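Local coordinates for ferric vibriobactin ABC transporter, periplasmic ferric vibriobactin-binding protein (Vibrio cholerae, PDB 3R5T) that binds ferric vibriobactin in the periplasm and probably delivers this iron-siderophore complex to its ABC transporter for iron uptake, at residues A[53-65]-A[266-278]. Residues are numbered along the deposited sequence; the frame is centred on the assembly and turned at random.
Sequences STFFEQWRKLAEL and NSFRIDLFSAREI. With VBN ((4S,5R)-N-{3-[(2,3-dihydroxybenzoyl)amino]propyl}-2-(2,3-dihydroxyphenyl)-N-[3-({[(4S,5R)-2-(2,3-dihydroxyphenyl)-5-met hyl-4,5-dihydro-1,3-oxazol-4-yl]carbonyl}amino)propyl]-5-methyl-4,5-dihydro-1,3-oxazole-4-carboxamide), chain B.
The carboxamide of Q58 reaches D271 through a nearly straight hydrogen bond, NE2 to OD1 at 2.9 Å (171°). The acceptor lies close to the amide plane, and the donor meets OD1 on its syn side. With CG between backbone N and carbonyl carbon (chi1 62°) and a bend at chi2, the Q58 chain lies against the helix start, CG 3.6 Å from D271 OD2. The same OD1 sits at the edge of the W59 indole, and a water that accepts from W59 NE1 could also donate to it. A second water accepts from Q58 NE2 and R269 N and donates to N266 O, tying the Q58 amide to the 266-269 loop. F273 extends its ring to L62, CZ to CD2 3.6 Å, and a third water joins Q58 O to E277 OE2. Toward the ligand, F56 CZ packs 3.8 Å from R269 CG, and F56 CE1 lies 4.1 Å from F268 CD2. R269 NH1 donates to vibriobactin OAF at 2.8 Å, while R269 NE and NH2 hydrogen-bond to T32 OG1 and Y118 OH.

D271 OD2 caps the helix by accepting from S274 N, while S274 OG accepts from D271 N and donates to R269 O. This capping box at the start of helix 272-286 follows the loop carrying F268 and R269 to the pocket, and the contact joins the two lobes of a family 8 solute-binding protein.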
loop_
_atom_site.group_PDB
_atom_site.type_symbol
_atom_site.label_atom_id
_atom_site.label_comp_id
_atom_site.label_asym_id
_atom_site.label_seq_id
_atom_site.Cartn_x
_atom_site.Cartn_y
_atom_site.Cartn_z
ATOM N N SER A 53 0.973 16.777 -4.640
ATOM C CA SER A 53 1.633 16.761 -5.941
ATOM C C SER A 53 2.935 15.972 -5.979
ATOM O O SER A 53 3.844 16.315 -6.727
ATOM C CB SER A 53 1.852 18.192 -6.437
ATOM O OG SER A 53 0.598 18.826 -6.608
ATOM N N THR A 54 2.998 14.868 -5.229
ATOM C CA THR A 54 4.191 14.042 -5.237
ATOM C C THR A 54 3.881 12.608 -5.654
ATOM O O THR A 54 2.745 12.145 -5.521
ATOM C CB THR A 54 4.867 13.999 -3.860
ATOM O OG1 THR A 54 3.964 13.448 -2.889
ATOM C CG2 THR A 54 5.289 15.416 -3.430
ATOM N N PHE A 55 4.906 11.951 -6.181
ATOM C CA PHE A 55 4.929 10.497 -6.332
ATOM C C PHE A 55 5.478 9.890 -5.038
ATOM O O PHE A 55 6.312 10.489 -4.362
ATOM C CB PHE A 55 5.865 10.098 -7.478
ATOM C CG PHE A 55 5.292 10.277 -8.870
ATOM C CD1 PHE A 55 3.926 10.390 -9.093
ATOM C CD2 PHE A 55 6.141 10.270 -9.963
ATOM C CE1 PHE A 55 3.439 10.513 -10.399
ATOM C CE2 PHE A 55 5.660 10.390 -11.259
ATOM C CZ PHE A 55 4.305 10.508 -11.471
ATOM N N PHE A 56 5.064 8.671 -4.698
ATOM C CA PHE A 56 5.633 8.019 -3.509
ATOM C C PHE A 56 7.119 7.777 -3.689
ATOM O O PHE A 56 7.553 7.304 -4.749
ATOM C CB PHE A 56 4.915 6.707 -3.151
ATOM C CG PHE A 56 3.511 6.892 -2.645
ATOM C CD1 PHE A 56 3.225 7.830 -1.658
ATOM C CD2 PHE A 56 2.474 6.131 -3.151
ATOM C CE1 PHE A 56 1.925 7.987 -1.190
ATOM C CE2 PHE A 56 1.173 6.275 -2.677
ATOM C CZ PHE A 56 0.900 7.219 -1.715
ATOM N N GLU A 57 7.902 8.075 -2.658
ATOM C CA GLU A 57 9.359 8.084 -2.787
ATOM C C GLU A 57 9.973 6.720 -3.075
ATOM O O GLU A 57 11.034 6.635 -3.689
ATOM C CB GLU A 57 9.999 8.690 -1.530
ATOM C CG GLU A 57 11.483 8.974 -1.666
ATOM C CD GLU A 57 11.827 10.017 -2.732
ATOM O OE1 GLU A 57 10.935 10.742 -3.227
ATOM O OE2 GLU A 57 13.022 10.103 -3.076
ATOM N N GLN A 58 9.313 5.656 -2.638
ATOM C CA GLN A 58 9.855 4.327 -2.904
ATOM C C GLN A 58 10.002 4.013 -4.402
ATOM O O GLN A 58 10.809 3.148 -4.769
ATOM C CB GLN A 58 9.039 3.235 -2.212
ATOM C CG GLN A 58 7.580 3.135 -2.677
ATOM C CD GLN A 58 6.627 3.939 -1.834
ATOM O OE1 GLN A 58 7.027 4.916 -1.168
ATOM N NE2 GLN A 58 5.343 3.554 -1.849
ATOM N N TRP A 59 9.190 4.660 -5.245
ATOM C CA TRP A 59 9.226 4.400 -6.697
ATOM C C TRP A 59 9.377 5.638 -7.581
ATOM O O TRP A 59 9.421 5.516 -8.804
ATOM C CB TRP A 59 8.048 3.516 -7.185
ATOM C CG TRP A 59 6.671 3.970 -6.798
ATOM C CD1 TRP A 59 5.882 3.432 -5.827
ATOM C CD2 TRP A 59 5.917 5.039 -7.385
ATOM N NE1 TRP A 59 4.685 4.096 -5.759
ATOM C CE2 TRP A 59 4.676 5.091 -6.705
ATOM C CE3 TRP A 59 6.160 5.948 -8.419
ATOM C CZ2 TRP A 59 3.686 6.013 -7.030
ATOM C CZ3 TRP A 59 5.179 6.854 -8.737
ATOM C CH2 TRP A 59 3.958 6.883 -8.049
ATOM N N ARG A 60 9.491 6.811 -6.968
ATOM C CA ARG A 60 9.603 8.050 -7.734
ATOM C C ARG A 60 10.699 8.001 -8.795
ATOM O O ARG A 60 10.461 8.336 -9.958
ATOM C CB ARG A 60 9.839 9.252 -6.814
ATOM C CG ARG A 60 9.907 10.603 -7.555
ATOM C CD ARG A 60 10.268 11.740 -6.614
ATOM N NE ARG A 60 11.495 11.470 -5.867
ATOM C CZ ARG A 60 12.721 11.693 -6.327
ATOM N NH1 ARG A 60 12.911 12.204 -7.542
ATOM N NH2 ARG A 60 13.762 11.413 -5.561
ATOM N N LYS A 61 11.902 7.606 -8.397
ATOM C CA LYS A 61 13.020 7.628 -9.336
ATOM C C LYS A 61 12.807 6.651 -10.493
ATOM O O LYS A 61 13.173 6.958 -11.633
ATOM C CB LYS A 61 14.343 7.327 -8.626
ATOM C CG LYS A 61 14.721 8.392 -7.610
ATOM C CD LYS A 61 16.117 8.158 -7.041
ATOM C CE LYS A 61 16.185 6.871 -6.237
ATOM N NZ LYS A 61 15.287 6.891 -5.040
ATOM N N LEU A 62 12.216 5.491 -10.207
ATOM C CA LEU A 62 11.862 4.544 -11.251
ATOM C C LEU A 62 10.806 5.124 -12.205
ATOM O O LEU A 62 10.909 4.974 -13.420
ATOM C CB LEU A 62 11.384 3.218 -10.637
ATOM C CG LEU A 62 11.040 2.112 -11.636
ATOM C CD1 LEU A 62 12.270 1.714 -12.431
ATOM C CD2 LEU A 62 10.455 0.907 -10.921
ATOM N N ALA A 63 9.794 5.796 -11.653
ATOM C CA ALA A 63 8.780 6.429 -12.481
ATOM C C ALA A 63 9.425 7.468 -13.413
ATOM O O ALA A 63 9.127 7.518 -14.610
ATOM C CB ALA A 63 7.709 7.078 -11.621
ATOM N N GLU A 64 10.319 8.285 -12.864
ATOM C CA GLU A 64 11.026 9.280 -13.671
ATOM C C GLU A 64 11.878 8.624 -14.758
ATOM O O GLU A 64 11.883 9.067 -15.913
ATOM C CB GLU A 64 11.881 10.183 -12.773
ATOM C CG GLU A 64 11.054 11.038 -11.810
ATOM C CD GLU A 64 11.900 11.884 -10.871
ATOM O OE1 GLU A 64 11.328 12.465 -9.915
ATOM O OE2 GLU A 64 13.127 11.975 -11.095
ATOM N N LEU A 65 12.577 7.553 -14.402
ATOM C CA LEU A 65 13.381 6.820 -15.378
ATOM C C LEU A 65 12.526 6.279 -16.538
ATOM O O LEU A 65 12.930 6.332 -17.702
ATOM C CB LEU A 65 14.120 5.675 -14.687
ATOM C CG LEU A 65 15.152 4.915 -15.519
ATOM C CD1 LEU A 65 16.193 5.887 -16.063
ATOM C CD2 LEU A 65 15.812 3.817 -14.689
ATOM N N ASN A 266 9.030 5.288 3.919
ATOM C CA ASN A 266 8.211 5.093 2.722
ATOM C C ASN A 266 7.083 4.073 2.887
ATOM O O ASN A 266 6.513 3.600 1.888
ATOM C CB ASN A 266 9.081 4.692 1.529
ATOM C CG ASN A 266 10.064 5.772 1.125
ATOM O OD1 ASN A 266 9.863 6.962 1.382
ATOM N ND2 ASN A 266 11.111 5.366 0.442
ATOM N N SER A 267 6.722 3.772 4.133
ATOM C CA SER A 267 5.803 2.674 4.432
ATOM C C SER A 267 4.332 3.071 4.446
ATOM O O SER A 267 3.495 2.275 4.871
ATOM C CB SER A 267 6.178 2.012 5.761
ATOM O OG SER A 267 6.045 2.926 6.848
ATOM N N PHE A 268 4.014 4.299 4.029
ATOM C CA PHE A 268 2.618 4.730 4.061
ATOM C C PHE A 268 1.699 3.777 3.266
ATOM O O PHE A 268 0.713 3.272 3.807
ATOM C CB PHE A 268 2.441 6.193 3.611
ATOM C CG PHE A 268 1.020 6.634 3.632
ATOM C CD1 PHE A 268 0.353 6.783 4.847
ATOM C CD2 PHE A 268 0.337 6.852 2.457
ATOM C CE1 PHE A 268 -0.974 7.153 4.895
ATOM C CE2 PHE A 268 -1.002 7.223 2.492
ATOM C CZ PHE A 268 -1.656 7.369 3.720
ATOM N N ARG A 269 2.032 3.527 2.006
ATOM C CA ARG A 269 1.305 2.542 1.197
ATOM C C ARG A 269 2.251 1.407 0.858
ATOM O O ARG A 269 3.479 1.619 0.768
ATOM C CB ARG A 269 0.784 3.181 -0.091
ATOM C CG ARG A 269 -0.421 4.103 0.070
ATOM C CD ARG A 269 -1.664 3.369 0.487
ATOM N NE ARG A 269 -2.901 4.080 0.147
ATOM C CZ ARG A 269 -3.646 4.769 1.007
ATOM N NH1 ARG A 269 -3.304 4.858 2.289
ATOM N NH2 ARG A 269 -4.761 5.358 0.590
ATOM N N ILE A 270 1.690 0.211 0.676
ATOM C CA ILE A 270 2.481 -0.985 0.392
ATOM C C ILE A 270 2.464 -1.352 -1.084
ATOM O O ILE A 270 1.411 -1.603 -1.674
ATOM C CB ILE A 270 1.960 -2.199 1.171
ATOM C CG1 ILE A 270 1.987 -1.918 2.680
ATOM C CG2 ILE A 270 2.781 -3.434 0.789
ATOM C CD1 ILE A 270 3.360 -1.586 3.192
ATOM N N ASP A 271 3.637 -1.347 -1.691
ATOM C CA ASP A 271 3.808 -1.889 -3.027
ATOM C C ASP A 271 5.100 -2.708 -2.966
ATOM O O ASP A 271 5.735 -2.786 -1.918
ATOM C CB ASP A 271 3.838 -0.753 -4.066
ATOM C CG ASP A 271 4.811 0.320 -3.702
ATOM O OD1 ASP A 271 4.396 1.492 -3.575
ATOM O OD2 ASP A 271 6.007 -0.015 -3.554
ATOM N N LEU A 272 5.496 -3.325 -4.066
ATOM C CA LEU A 272 6.711 -4.133 -4.076
ATOM C C LEU A 272 7.906 -3.354 -3.528
ATOM O O LEU A 272 8.712 -3.890 -2.765
ATOM C CB LEU A 272 7.022 -4.577 -5.494
ATOM C CG LEU A 272 8.372 -5.271 -5.661
ATOM C CD1 LEU A 272 8.484 -6.573 -4.852
ATOM C CD2 LEU A 272 8.627 -5.527 -7.154
ATOM N N PHE A 273 8.000 -2.077 -3.898
ATOM C CA PHE A 273 9.160 -1.286 -3.541
ATOM C C PHE A 273 9.188 -0.923 -2.070
ATOM O O PHE A 273 10.219 -1.100 -1.403
ATOM C CB PHE A 273 9.235 -0.078 -4.473
ATOM C CG PHE A 273 9.122 -0.478 -5.913
ATOM C CD1 PHE A 273 7.932 -0.335 -6.605
ATOM C CD2 PHE A 273 10.190 -1.096 -6.540
ATOM C CE1 PHE A 273 7.837 -0.755 -7.932
ATOM C CE2 PHE A 273 10.098 -1.513 -7.858
ATOM C CZ PHE A 273 8.923 -1.343 -8.551
ATOM N N SER A 274 8.075 -0.448 -1.528
ATOM C CA SER A 274 8.074 -0.157 -0.096
ATOM C C SER A 274 8.103 -1.442 0.732
ATOM O O SER A 274 8.666 -1.447 1.827
ATOM C CB SER A 274 6.892 0.720 0.319
ATOM O OG SER A 274 5.657 0.183 -0.108
ATOM N N ALA A 275 7.514 -2.513 0.205
ATOM C CA ALA A 275 7.543 -3.807 0.891
ATOM C C ALA A 275 8.984 -4.286 1.054
ATOM O O ALA A 275 9.377 -4.758 2.126
ATOM C CB ALA A 275 6.703 -4.856 0.128
ATOM N N ARG A 276 9.779 -4.156 -0.005
ATOM C CA ARG A 276 11.197 -4.500 0.100
ATOM C C ARG A 276 11.895 -3.670 1.177
ATOM O O ARG A 276 12.676 -4.204 1.968
ATOM C CB ARG A 276 11.903 -4.280 -1.229
ATOM C CG ARG A 276 11.703 -5.387 -2.232
ATOM C CD ARG A 276 12.352 -5.024 -3.554
ATOM N NE ARG A 276 12.179 -6.108 -4.511
ATOM C CZ ARG A 276 12.244 -5.965 -5.829
ATOM N NH1 ARG A 276 12.480 -4.774 -6.366
ATOM N NH2 ARG A 276 12.070 -7.020 -6.614
ATOM N N GLU A 277 11.637 -2.369 1.197
ATOM C CA GLU A 277 12.279 -1.515 2.185
ATOM C C GLU A 277 11.899 -1.977 3.594
ATOM O O GLU A 277 12.748 -2.064 4.481
ATOM C CB GLU A 277 11.876 -0.047 1.992
ATOM C CG GLU A 277 12.400 0.582 0.708
ATOM C CD GLU A 277 12.204 2.095 0.671
ATOM O OE1 GLU A 277 12.266 2.738 1.741
ATOM O OE2 GLU A 277 12.018 2.638 -0.432
ATOM N N ILE A 278 10.615 -2.241 3.800
ATOM C CA ILE A 278 10.111 -2.692 5.096
ATOM C C ILE A 278 10.737 -4.013 5.553
ATOM O O ILE A 278 11.185 -4.129 6.692
ATOM C CB ILE A 278 8.579 -2.805 5.094
ATOM C CG1 ILE A 278 7.960 -1.426 4.889
ATOM C CG2 ILE A 278 8.081 -3.441 6.383
ATOM C CD1 ILE A 278 6.468 -1.415 4.512
HETATM C C VBN B . -5.813 11.706 5.521
HETATM N N VBN B . -6.490 10.477 3.411
HETATM O O VBN B . -6.677 11.210 6.164
HETATM C CA VBN B . -5.797 11.609 4.002
HETATM C CB VBN B . -6.503 12.814 3.274
HETATM C CAB VBN B . 1.865 10.843 1.713
HETATM O OAC VBN B . -3.727 8.272 9.318
HETATM O OAD VBN B . -1.804 13.431 2.628
HETATM O OAF VBN B . -5.119 6.499 3.737
HETATM O OAG VBN B . -9.705 6.396 2.749
HETATM O OAH VBN B . -5.834 8.068 1.231
HETATM O OAI VBN B . -5.000 8.628 5.329
HETATM O OAJ VBN B . -7.664 8.074 3.397
HETATM O OAK VBN B . -3.880 9.445 2.519
HETATM C CAL VBN B . -4.013 4.858 6.910
HETATM C CAM VBN B . -11.081 9.725 1.797
HETATM C CAN VBN B . -3.347 8.534 -1.491
HETATM C CAO VBN B . -4.415 5.008 5.540
HETATM C CAP VBN B . -10.986 8.316 1.984
HETATM C CAQ VBN B . -4.530 8.087 -0.816
HETATM C CAR VBN B . -3.948 6.004 7.785
HETATM C CAS VBN B . -10.024 10.569 2.166
HETATM C CAT VBN B . -2.375 9.311 -0.809
HETATM C CAU VBN B . -4.351 12.011 8.577
HETATM C CAV VBN B . -2.667 13.897 6.168
HETATM C CAW VBN B . -5.087 10.697 8.886
HETATM C CAX VBN B . -1.452 14.359 5.330
HETATM C CAY VBN B . -5.036 12.931 7.564
HETATM C CAZ VBN B . -3.809 13.264 5.355
HETATM N NBB VBN B . -4.946 9.620 7.909
HETATM N NBC VBN B . -0.772 13.216 4.725
HETATM N NBD VBN B . -1.468 10.447 2.656
HETATM O OBF VBN B . -0.401 10.814 0.601
HETATM C CBG VBN B . -4.243 8.409 8.264
HETATM C CBH VBN B . -1.058 12.823 3.341
HETATM C CBJ VBN B . -7.851 10.923 3.259
HETATM C CBK VBN B . -4.749 6.303 5.049
HETATM C CBL VBN B . -9.825 7.759 2.551
HETATM C CBM VBN B . -4.701 8.430 0.523
HETATM C CBN VBN B . -4.696 7.389 5.873
HETATM C CBO VBN B . -8.828 8.574 2.899
HETATM C CBP VBN B . -3.760 9.180 1.175
HETATM C CBQ VBN B . -4.275 7.229 7.300
HETATM C CBR VBN B . -8.916 10.026 2.680
HETATM C CBS VBN B . -2.540 9.618 0.490
HETATM C CBU VBN B . 0.483 11.466 1.612
HETATM C CBW VBN B . -1.610 10.532 1.236
HETATM C CBX VBN B . -0.462 11.488 2.914
HETATM N NBY VBN B . -4.841 12.593 6.151
HETATM O OG1 VBN B . -7.888 12.314 3.024
HETATM C CG2 VBN B . -5.767 13.501 2.134
HETATM O O HOH W 1 4.229 4.697 0.628
HETATM O O HOH W 2 12.502 1.910 -2.855
HETATM O O HOH W 3 2.176 3.213 -4.972
#